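Local coordinates for penicillin-binding protein 2 (Pbp2) (Helicobacter pylori, PDB 5LP5) that probably crosslinks peptidoglycan as a penicillin-binding transpeptidase in cell-wall synthesis, and forms a complex with MreC, at residues Asn155-Leu163 with Leu233-Asp244; Met535-Thr546 with Ile558-Gly568. One frame throughout, in Å; residues are numbered along the deposited sequence.

Contact 1 (Asn155-Leu163 with Leu233-Asp244); sequences NNALASHVL and LSLDKRLQKEAD
The amide oxygen OD1 of Asn-155 has two lysine tails from the helix beginning at Lys-237 converging on it: Lys-237 lays its CE and NZ beside Asn-155 OD1, at 3.1 and 3.2 Å, and the end of Lys-241 stands farther off, with its NZ 4.1 Å from the same oxygen. Two ammonium groups this near should make the amide oxygen's surroundings electropositive. With CG opposite the backbone N (chi1 176°) and every later torsion extended, Lys-237 runs straight out from the helix to cross the Asn-155 side chain at a slant. Three residues on, at the end of a beta turn, Leu-158 rests on the helix with both methyls. Its CD2 packs on Lys-237 CG, the two side chains crossing almost perpendicularly, while CD1 sits 3.8 Å from Gln-240 CB, between that residue and the carboxylate of Asp-244. The joint links a turn of the dimerisation domain to helix 237-246, which packs on strand 264-270 and helix 572-584 of the transpeptidase part. Strand 264-270 also anchors the polar ends: Gln-240 OE1 accepts from the backbone N of Ala-267, and Asp-244 OD1 bonds to the hydroxyl of Tyr-270. Gln-240, bent at chi2 (-93°), brings its NE2 alongside Ala-159, 3.8 Å from that residue's CB. Past the Gln-240 amide, toward Leu-233, the packing turns aliphatic. Leu-235 CD1 meets Ala-159 CB at 4.0 Å and also reaches Val-162 CG1, and Leu-233 CD1 comes to 3.8 Å from Leu-163 CD2, the two leucines crossing at a slant beside Ile-56. At the start of the helix, Asp-236 is the N-cap: its OD1 takes the backbone N of Arg-238 at 2.9 Å and, through its syn lone pair, NE in the plane of the same arginine's guanidinium.

Contact 2 (Met535-Thr546 with Ile558-Gly568); sequences MEYFHRSHAWIT and ITILVEHGEGG
His-564 and His-542 lie side by side where strands 542-549 and 556-562, a beta hairpin in the transpeptidase's antiparallel sheet, run on into their end loops, still close. Both rings swing beside their own backbone N (chi1 -57° and -54°), which lets two bonds set them: His-564 ND1 gives Arg-540 O a nearly straight bond in the plane of the His-564 ring (2.8 Å), and His-564 N donates to His-542 ND1 (2.9 Å) in the plane of the His-542 ring. His-542 CE1 and Phe-538 CA sandwich the His-564 ring, the latter 4.0 Å from its centroid. Arg-540, extended from CG to NE, turns NE and NH2 onto Met-535 O; Glu-566 OE1 hangs over one face of its guanidinium, a long salt bridge by charge alone, while OE2 accepts from Lys-533 N.

Farther down the ladder, Ile-545 CG2 packs on Ile-560 CB on the face toward Leu-571. On the other face, toward helix 441-453, Leu-561 lays CD1 over the five-membered ring of Trp-544, 3.6 Å from its centroid, while Trp-544 NE1 bonds to Pro-308 O. Thr-546 OG1, also bonded to Thr-448 OG1, shares a hydrogen bond with Thr-559 OG1, either one donating, at 2.7 Å.

How the contacts relate
Contact 1 and contact 2 do not touch: their centres are 22 Å apart and their nearest atoms about 8 Å. Contact 1 packs against edge strand 264-270 of the five-stranded sheet that contains the hairpin of contact 2, and strand 252-258 separates that edge from the hairpin. Helix 572-584 connects them, since Met-578 and Leu-582 take up Ala-243 and Leu-239 from the helix of contact 1 and Ile-558 from contact 2. Contact 2 is the one beside the probable active site: Thr-546 pairs through its backbone with Lys-513, which with Ser-311 and Lys-314 matches the catalytic motifs of the family. Contact 1 lies on the side of the dimerisation-domain segment, away from that site.

Contact 1 (Asn155-Leu163 with Leu233-Asp244)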
loop_
_atom_site.group_PDB
_atom_site.type_symbol
_atom_site.label_atom_id
_atom_site.label_comp_id
_atom_site.label_asym_id
_atom_site.label_seq_id
_atom_site.Cartn_x
_atom_site.Cartn_y
_atom_site.Cartn_z
ATOM N N ASN A 155 0.312 -13.378 -0.923
ATOM C CA ASN A 155 0.544 -14.811 -1.125
ATOM C C ASN A 155 1.999 -15.193 -1.370
ATOM O O ASN A 155 2.297 -16.333 -1.695
ATOM C CB ASN A 155 -0.337 -15.319 -2.256
ATOM C CG ASN A 155 -1.785 -15.056 -1.993
ATOM O OD1 ASN A 155 -2.505 -15.921 -1.519
ATOM N ND2 ASN A 155 -2.210 -13.855 -2.270
ATOM N N ASN A 156 2.903 -14.244 -1.197
ATOM C CA ASN A 156 4.329 -14.489 -1.354
ATOM C C ASN A 156 4.789 -14.946 -2.734
ATOM O O ASN A 156 5.004 -14.101 -3.607
ATOM C CB ASN A 156 4.820 -15.428 -0.256
ATOM C CG ASN A 156 4.811 -14.755 1.093
ATOM O OD1 ASN A 156 5.598 -13.852 1.366
ATOM N ND2 ASN A 156 3.878 -15.144 1.913
ATOM N N ALA A 157 4.953 -16.252 -2.925
ATOM C CA ALA A 157 5.498 -16.793 -4.178
ATOM C C ALA A 157 4.420 -17.333 -5.105
ATOM O O ALA A 157 4.710 -17.957 -6.124
ATOM C CB ALA A 157 6.535 -17.875 -3.901
ATOM N N LEU A 158 3.168 -17.077 -4.761
ATOM C CA LEU A 158 2.078 -17.457 -5.627
ATOM C C LEU A 158 2.119 -16.595 -6.872
ATOM O O LEU A 158 2.084 -15.375 -6.773
ATOM C CB LEU A 158 0.738 -17.291 -4.920
ATOM C CG LEU A 158 -0.434 -17.826 -5.737
ATOM C CD1 LEU A 158 -0.389 -19.347 -5.770
ATOM C CD2 LEU A 158 -1.744 -17.333 -5.150
ATOM N N ALA A 159 2.209 -17.243 -8.030
ATOM C CA ALA A 159 2.127 -16.565 -9.331
ATOM C C ALA A 159 3.203 -15.511 -9.470
ATOM O O ALA A 159 3.048 -14.536 -10.202
ATOM C CB ALA A 159 0.752 -15.936 -9.528
ATOM N N SER A 160 4.306 -15.721 -8.769
ATOM C CA SER A 160 5.394 -14.768 -8.780
ATOM C C SER A 160 5.847 -14.405 -10.194
ATOM O O SER A 160 6.304 -13.280 -10.427
ATOM C CB SER A 160 6.573 -15.294 -7.950
ATOM O OG SER A 160 7.295 -16.331 -8.598
ATOM N N HIS A 161 5.728 -15.340 -11.131
ATOM C CA HIS A 161 6.181 -15.091 -12.495
ATOM C C HIS A 161 5.119 -14.398 -13.340
ATOM O O HIS A 161 5.386 -13.978 -14.448
ATOM C CB HIS A 161 6.680 -16.384 -13.168
ATOM C CG HIS A 161 8.033 -16.834 -12.695
ATOM N ND1 HIS A 161 8.192 -17.840 -11.769
ATOM C CD2 HIS A 161 9.283 -16.417 -13.016
ATOM C CE1 HIS A 161 9.480 -18.027 -11.545
ATOM N NE2 HIS A 161 10.164 -17.174 -12.284
ATOM N N VAL A 162 3.914 -14.268 -12.812
ATOM C CA VAL A 162 2.883 -13.450 -13.450
ATOM C C VAL A 162 2.906 -12.032 -12.921
ATOM O O VAL A 162 2.970 -11.059 -13.685
ATOM C CB VAL A 162 1.472 -13.999 -13.191
ATOM C CG1 VAL A 162 0.446 -13.100 -13.847
ATOM C CG2 VAL A 162 1.362 -15.436 -13.706
ATOM N N LEU A 163 2.847 -11.917 -11.605
ATOM C CA LEU A 163 2.702 -10.622 -10.972
ATOM C C LEU A 163 3.937 -9.747 -11.172
ATOM O O LEU A 163 3.824 -8.592 -11.586
ATOM C CB LEU A 163 2.399 -10.808 -9.490
ATOM C CG LEU A 163 1.160 -11.652 -9.162
ATOM C CD1 LEU A 163 1.116 -11.925 -7.680
ATOM C CD2 LEU A 163 -0.095 -10.951 -9.601
ATOM N N LEU A 233 -7.026 -9.309 -12.664
ATOM C CA LEU A 233 -6.483 -10.392 -13.480
ATOM C C LEU A 233 -7.430 -11.581 -13.490
ATOM O O LEU A 233 -8.213 -11.781 -12.558
ATOM C CB LEU A 233 -5.133 -10.880 -12.945
ATOM C CG LEU A 233 -4.042 -9.847 -12.716
ATOM C CD1 LEU A 233 -2.755 -10.528 -12.326
ATOM C CD2 LEU A 233 -3.827 -9.016 -13.961
ATOM N N SER A 234 -7.308 -12.390 -14.538
ATOM C CA SER A 234 -8.172 -13.538 -14.755
ATOM C C SER A 234 -7.800 -14.767 -13.939
ATOM O O SER A 234 -8.574 -15.713 -13.871
ATOM C CB SER A 234 -8.180 -13.899 -16.234
ATOM O OG SER A 234 -6.851 -14.053 -16.712
ATOM N N LEU A 235 -6.632 -14.760 -13.310
ATOM C CA LEU A 235 -6.257 -15.887 -12.463
ATOM C C LEU A 235 -7.334 -16.238 -11.439
ATOM O O LEU A 235 -8.057 -15.366 -10.989
ATOM C CB LEU A 235 -4.963 -15.577 -11.708
ATOM C CG LEU A 235 -3.676 -15.371 -12.487
ATOM C CD1 LEU A 235 -2.581 -15.037 -11.485
ATOM C CD2 LEU A 235 -3.312 -16.601 -13.277
ATOM N N ASP A 236 -7.422 -17.504 -11.058
ATOM C CA ASP A 236 -8.183 -17.902 -9.889
ATOM C C ASP A 236 -7.216 -18.406 -8.844
ATOM O O ASP A 236 -6.517 -19.370 -9.057
ATOM C CB ASP A 236 -9.185 -18.996 -10.235
ATOM C CG ASP A 236 -10.097 -19.381 -9.044
ATOM O OD1 ASP A 236 -9.678 -19.210 -7.869
ATOM O OD2 ASP A 236 -11.224 -19.880 -9.291
ATOM N N LYS A 237 -7.202 -17.749 -7.704
ATOM C CA LYS A 237 -6.255 -18.038 -6.622
ATOM C C LYS A 237 -6.298 -19.495 -6.145
ATOM O O LYS A 237 -5.276 -20.056 -5.745
ATOM C CB LYS A 237 -6.527 -17.082 -5.449
ATOM C CG LYS A 237 -5.698 -17.328 -4.219
ATOM C CD LYS A 237 -6.189 -16.455 -3.072
ATOM C CE LYS A 237 -5.485 -16.866 -1.791
ATOM N NZ LYS A 237 -5.618 -15.889 -0.679
ATOM N N ARG A 238 -7.472 -20.111 -6.184
ATOM C CA ARG A 238 -7.596 -21.503 -5.757
ATOM C C ARG A 238 -6.916 -22.415 -6.769
ATOM O O ARG A 238 -6.120 -23.281 -6.411
ATOM C CB ARG A 238 -9.058 -21.886 -5.600
ATOM C CG ARG A 238 -9.754 -21.157 -4.457
ATOM C CD ARG A 238 -11.275 -21.166 -4.602
ATOM N NE ARG A 238 -11.688 -20.445 -5.798
ATOM C CZ ARG A 238 -12.924 -20.426 -6.285
ATOM N NH1 ARG A 238 -13.901 -21.079 -5.671
ATOM N NH2 ARG A 238 -13.191 -19.752 -7.394
ATOM N N LEU A 239 -7.226 -22.197 -8.043
ATOM C CA LEU A 239 -6.642 -22.981 -9.122
ATOM C C LEU A 239 -5.118 -22.897 -9.165
ATOM O O LEU A 239 -4.471 -23.890 -9.476
ATOM C CB LEU A 239 -7.214 -22.543 -10.463
ATOM C CG LEU A 239 -8.687 -22.845 -10.717
ATOM C CD1 LEU A 239 -9.082 -22.333 -12.098
ATOM C CD2 LEU A 239 -8.991 -24.327 -10.606
ATOM N N GLN A 240 -4.548 -21.728 -8.861
ATOM C CA GLN A 240 -3.085 -21.575 -8.807
ATOM C C GLN A 240 -2.481 -22.295 -7.615
ATOM O O GLN A 240 -1.383 -22.843 -7.704
ATOM C CB GLN A 240 -2.655 -20.112 -8.763
ATOM C CG GLN A 240 -2.411 -19.482 -10.140
ATOM C CD GLN A 240 -0.974 -19.529 -10.639
ATOM O OE1 GLN A 240 -0.762 -19.424 -11.832
ATOM N NE2 GLN A 240 0.009 -19.647 -9.745
ATOM N N LYS A 241 -3.180 -22.301 -6.490
ATOM C CA LYS A 241 -2.666 -23.036 -5.344
ATOM C C LYS A 241 -2.637 -24.524 -5.650
ATOM O O LYS A 241 -1.714 -25.221 -5.216
ATOM C CB LYS A 241 -3.458 -22.736 -4.074
ATOM C CG LYS A 241 -3.071 -21.407 -3.460
ATOM C CD LYS A 241 -3.636 -21.214 -2.078
ATOM C CE LYS A 241 -3.270 -19.829 -1.577
ATOM N NZ LYS A 241 -3.854 -19.561 -0.235
ATOM N N GLU A 242 -3.630 -24.995 -6.407
ATOM C CA GLU A 242 -3.647 -26.372 -6.882
ATOM C C GLU A 242 -2.431 -26.611 -7.748
ATOM O O GLU A 242 -1.696 -27.577 -7.551
ATOM C CB GLU A 242 -4.922 -26.664 -7.687
ATOM C CG GLU A 242 -5.019 -28.083 -8.252
ATOM C CD GLU A 242 -4.862 -29.171 -7.197
ATOM O OE1 GLU A 242 -5.012 -28.886 -5.996
ATOM O OE2 GLU A 242 -4.576 -30.327 -7.565
ATOM N N ALA A 243 -2.228 -25.712 -8.704
ATOM C CA ALA A 243 -1.087 -25.771 -9.612
ATOM C C ALA A 243 0.230 -25.853 -8.856
ATOM O O ALA A 243 1.070 -26.668 -9.176
ATOM C CB ALA A 243 -1.096 -24.568 -10.525
ATOM N N ASP A 244 0.400 -25.027 -7.832
ATOM C CA ASP A 244 1.611 -25.083 -7.013
ATOM C C ASP A 244 1.746 -26.465 -6.382
ATOM O O ASP A 244 2.787 -27.083 -6.462
ATOM C CB ASP A 244 1.622 -23.971 -5.951
ATOM C CG ASP A 244 2.075 -22.603 -6.508
ATOM O OD1 ASP A 244 1.924 -22.319 -7.719
ATOM O OD2 ASP A 244 2.584 -21.788 -5.719
#

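Contact 2 (Met535-Thr546 with Ile558-Gly568)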
loop_
_atom_site.group_PDB
_atom_site.type_symbol
_atom_site.label_atom_id
_atom_site.label_comp_id
_atom_site.label_asym_id
_atom_site.label_seq_id
_atom_site.Cartn_x
_atom_site.Cartn_y
_atom_site.Cartn_z
ATOM N N MET A 535 18.202 -43.721 -15.377
ATOM C CA MET A 535 18.704 -42.468 -15.942
ATOM C C MET A 535 18.819 -41.388 -14.854
ATOM O O MET A 535 17.860 -41.129 -14.124
ATOM C CB MET A 535 17.771 -42.028 -17.090
ATOM C CG MET A 535 18.470 -41.418 -18.308
ATOM S SD MET A 535 17.753 -41.922 -19.901
ATOM C CE MET A 535 18.135 -40.542 -20.981
ATOM N N GLU A 536 19.998 -40.774 -14.739
ATOM C CA GLU A 536 20.238 -39.726 -13.735
ATOM C C GLU A 536 19.465 -38.455 -14.096
ATOM O O GLU A 536 19.302 -38.155 -15.267
ATOM C CB GLU A 536 21.740 -39.429 -13.611
ATOM C CG GLU A 536 22.131 -38.639 -12.361
ATOM C CD GLU A 536 22.149 -37.129 -12.569
ATOM O OE1 GLU A 536 22.636 -36.678 -13.627
ATOM O OE2 GLU A 536 21.678 -36.397 -11.667
ATOM N N TYR A 537 19.012 -37.729 -13.075
ATOM C CA TYR A 537 17.951 -36.719 -13.214
ATOM C C TYR A 537 18.089 -35.753 -14.410
ATOM O O TYR A 537 17.138 -35.569 -15.160
ATOM C CB TYR A 537 17.784 -35.946 -11.895
ATOM C CG TYR A 537 16.636 -34.964 -11.913
ATOM C CD1 TYR A 537 15.441 -35.220 -11.227
ATOM C CD2 TYR A 537 16.743 -33.770 -12.613
ATOM C CE1 TYR A 537 14.390 -34.312 -11.264
ATOM C CE2 TYR A 537 15.707 -32.862 -12.647
ATOM C CZ TYR A 537 14.542 -33.126 -11.988
ATOM O OH TYR A 537 13.572 -32.152 -12.079
ATOM N N PHE A 538 19.257 -35.144 -14.593
ATOM C CA PHE A 538 19.420 -34.091 -15.624
ATOM C C PHE A 538 19.518 -34.598 -17.064
ATOM O O PHE A 538 19.402 -33.829 -18.012
ATOM C CB PHE A 538 20.629 -33.219 -15.294
ATOM C CG PHE A 538 20.360 -32.258 -14.195
ATOM C CD1 PHE A 538 19.596 -31.135 -14.443
ATOM C CD2 PHE A 538 20.810 -32.500 -12.911
ATOM C CE1 PHE A 538 19.306 -30.246 -13.432
ATOM C CE2 PHE A 538 20.527 -31.619 -11.893
ATOM C CZ PHE A 538 19.775 -30.488 -12.153
ATOM N N HIS A 539 19.755 -35.891 -17.219
ATOM C CA HIS A 539 19.837 -36.497 -18.552
ATOM C C HIS A 539 18.457 -36.857 -19.105
ATOM O O HIS A 539 18.295 -37.088 -20.309
ATOM C CB HIS A 539 20.758 -37.715 -18.507
ATOM C CG HIS A 539 22.178 -37.378 -18.817
ATOM N ND1 HIS A 539 23.140 -37.194 -17.845
ATOM C CD2 HIS A 539 22.786 -37.146 -20.004
ATOM C CE1 HIS A 539 24.288 -36.890 -18.424
ATOM N NE2 HIS A 539 24.102 -36.854 -19.732
ATOM N N ARG A 540 17.468 -36.858 -18.216
ATOM C CA ARG A 540 16.135 -37.316 -18.537
ATOM C C ARG A 540 15.451 -36.407 -19.532
ATOM O O ARG A 540 15.613 -35.177 -19.505
ATOM C CB ARG A 540 15.300 -37.400 -17.268
ATOM C CG ARG A 540 15.792 -38.458 -16.293
ATOM C CD ARG A 540 15.006 -38.431 -14.988
ATOM N NE ARG A 540 15.511 -39.427 -14.048
ATOM C CZ ARG A 540 15.079 -39.582 -12.800
ATOM N NH1 ARG A 540 14.122 -38.805 -12.307
ATOM N NH2 ARG A 540 15.621 -40.518 -12.033
ATOM N N SER A 541 14.679 -37.042 -20.415
ATOM C CA SER A 541 13.818 -36.347 -21.362
ATOM C C SER A 541 12.751 -35.490 -20.618
ATOM O O SER A 541 12.282 -35.868 -19.535
ATOM C CB SER A 541 13.146 -37.383 -22.282
ATOM O OG SER A 541 14.028 -38.458 -22.607
ATOM N N HIS A 542 12.401 -34.335 -21.183
ATOM C CA HIS A 542 11.302 -33.527 -20.651
ATOM C C HIS A 542 9.957 -34.125 -21.077
ATOM O O HIS A 542 9.883 -34.889 -22.052
ATOM C CB HIS A 542 11.355 -32.079 -21.148
ATOM C CG HIS A 542 12.652 -31.387 -20.897
ATOM N ND1 HIS A 542 13.260 -31.361 -19.663
ATOM C CD2 HIS A 542 13.445 -30.668 -21.723
ATOM C CE1 HIS A 542 14.385 -30.673 -19.745
ATOM N NE2 HIS A 542 14.524 -30.246 -20.987
ATOM N N ALA A 543 8.901 -33.748 -20.355
ATOM C CA ALA A 543 7.589 -34.360 -20.539
ATOM C C ALA A 543 6.511 -33.331 -20.842
ATOM O O ALA A 543 6.372 -32.355 -20.115
ATOM C CB ALA A 543 7.207 -35.146 -19.293
ATOM N N TRP A 544 5.738 -33.571 -21.898
ATOM C CA TRP A 544 4.633 -32.703 -22.272
ATOM C C TRP A 544 3.310 -33.445 -22.141
ATOM O O TRP A 544 3.256 -34.678 -22.240
ATOM C CB TRP A 544 4.747 -32.254 -23.733
ATOM C CG TRP A 544 5.697 -31.137 -24.022
ATOM C CD1 TRP A 544 6.989 -31.249 -24.452
ATOM C CD2 TRP A 544 5.425 -29.739 -23.943
ATOM N NE1 TRP A 544 7.537 -30.012 -24.635
ATOM C CE2 TRP A 544 6.601 -29.064 -24.331
ATOM C CE3 TRP A 544 4.308 -28.987 -23.571
ATOM C CZ2 TRP A 544 6.691 -27.678 -24.352
ATOM C CZ3 TRP A 544 4.394 -27.614 -23.609
ATOM C CH2 TRP A 544 5.571 -26.974 -23.992
ATOM N N ILE A 545 2.248 -32.667 -21.937
ATOM C CA ILE A 545 0.873 -33.111 -22.123
ATOM C C ILE A 545 0.022 -31.859 -22.264
ATOM O O ILE A 545 0.104 -30.945 -21.451
ATOM C CB ILE A 545 0.370 -33.985 -20.955
ATOM C CG1 ILE A 545 -1.059 -34.491 -21.216
ATOM C CG2 ILE A 545 0.472 -33.232 -19.630
ATOM C CD1 ILE A 545 -1.425 -35.732 -20.431
ATOM N N THR A 546 -0.756 -31.800 -23.334
ATOM C CA THR A 546 -1.678 -30.699 -23.548
ATOM C C THR A 546 -3.026 -31.336 -23.796
ATOM O O THR A 546 -3.107 -32.496 -24.097
ATOM C CB THR A 546 -1.220 -29.797 -24.703
ATOM O OG1 THR A 546 -1.944 -28.567 -24.681
ATOM C CG2 THR A 546 -1.415 -30.480 -26.038
ATOM N N ILE A 558 -5.605 -26.948 -21.225
ATOM C CA ILE A 558 -4.606 -27.067 -20.174
ATOM C C ILE A 558 -3.336 -27.551 -20.822
ATOM O O ILE A 558 -3.403 -28.366 -21.708
ATOM C CB ILE A 558 -5.040 -28.083 -19.118
ATOM C CG1 ILE A 558 -6.380 -27.651 -18.515
ATOM C CG2 ILE A 558 -3.963 -28.232 -18.059
ATOM C CD1 ILE A 558 -6.935 -28.560 -17.440
ATOM N N THR A 559 -2.188 -27.048 -20.388
ATOM C CA THR A 559 -0.915 -27.424 -20.976
ATOM C C THR A 559 0.106 -27.544 -19.853
ATOM O O THR A 559 0.300 -26.615 -19.065
ATOM C CB THR A 559 -0.436 -26.382 -22.007
ATOM O OG1 THR A 559 -1.289 -26.390 -23.163
ATOM C CG2 THR A 559 0.983 -26.685 -22.465
ATOM N N ILE A 560 0.754 -28.702 -19.781
ATOM C CA ILE A 560 1.643 -29.023 -18.662
ATOM C C ILE A 560 2.979 -29.488 -19.182
ATOM O O ILE A 560 3.035 -30.252 -20.138
ATOM C CB ILE A 560 1.051 -30.127 -17.755
ATOM C CG1 ILE A 560 -0.268 -29.649 -17.150
ATOM C CG2 ILE A 560 2.016 -30.497 -16.633
ATOM C CD1 ILE A 560 -1.098 -30.741 -16.518
ATOM N N LEU A 561 4.044 -29.020 -18.537
ATOM C CA LEU A 561 5.401 -29.384 -18.907
ATOM C C LEU A 561 6.279 -29.609 -17.673
ATOM O O LEU A 561 6.538 -28.665 -16.926
ATOM C CB LEU A 561 6.008 -28.280 -19.757
ATOM C CG LEU A 561 7.514 -28.429 -19.941
ATOM C CD1 LEU A 561 7.862 -29.399 -21.057
ATOM C CD2 LEU A 561 8.090 -27.073 -20.225
ATOM N N VAL A 562 6.751 -30.841 -17.472
ATOM C CA VAL A 562 7.636 -31.133 -16.337
ATOM C C VAL A 562 9.062 -31.380 -16.803
ATOM O O VAL A 562 9.338 -32.348 -17.510
ATOM C CB VAL A 562 7.168 -32.344 -15.497
ATOM C CG1 VAL A 562 8.166 -32.653 -14.393
ATOM C CG2 VAL A 562 5.807 -32.076 -14.884
ATOM N N GLU A 563 9.971 -30.504 -16.395
ATOM C CA GLU A 563 11.362 -30.654 -16.769
ATOM C C GLU A 563 11.884 -31.994 -16.269
ATOM O O GLU A 563 11.724 -32.330 -15.097
ATOM C CB GLU A 563 12.212 -29.492 -16.241
ATOM C CG GLU A 563 12.067 -28.229 -17.079
ATOM C CD GLU A 563 12.971 -27.103 -16.620
ATOM O OE1 GLU A 563 13.831 -27.344 -15.765
ATOM O OE2 GLU A 563 12.832 -25.974 -17.109
ATOM N N HIS A 564 12.481 -32.755 -17.186
ATOM C CA HIS A 564 13.046 -34.061 -16.889
ATOM C C HIS A 564 11.962 -35.027 -16.418
ATOM O O HIS A 564 12.236 -35.995 -15.703
ATOM C CB HIS A 564 14.188 -33.900 -15.886
ATOM C CG HIS A 564 15.265 -32.970 -16.369
ATOM N ND1 HIS A 564 15.900 -33.129 -17.587
ATOM C CD2 HIS A 564 15.812 -31.863 -15.808
ATOM C CE1 HIS A 564 16.802 -32.172 -17.741
ATOM N NE2 HIS A 564 16.770 -31.390 -16.675
ATOM N N GLY A 565 10.727 -34.760 -16.864
ATOM C CA GLY A 565 9.550 -35.567 -16.521
ATOM C C GLY A 565 9.564 -36.935 -17.164
ATOM O O GLY A 565 8.654 -37.740 -16.958
ATOM N N GLU A 566 10.581 -37.177 -17.987
ATOM C CA GLU A 566 10.944 -38.523 -18.399
ATOM C C GLU A 566 9.792 -39.225 -19.100
ATOM O O GLU A 566 9.678 -40.439 -19.000
ATOM C CB GLU A 566 11.406 -39.357 -17.170
ATOM C CG GLU A 566 12.269 -40.584 -17.505
ATOM C CD GLU A 566 12.777 -41.351 -16.282
ATOM O OE1 GLU A 566 12.347 -41.010 -15.151
ATOM O OE2 GLU A 566 13.592 -42.311 -16.461
ATOM N N GLY A 567 8.937 -38.490 -19.801
ATOM C CA GLY A 567 7.850 -39.136 -20.541
ATOM C C GLY A 567 6.467 -38.537 -20.340
ATOM O O GLY A 567 6.010 -38.337 -19.209
ATOM N N GLY A 568 5.801 -38.279 -21.461
ATOM C CA GLY A 568 4.579 -37.464 -21.499
ATOM C C GLY A 568 3.364 -38.091 -20.857
ATOM O O GLY A 568 2.551 -37.393 -20.268
#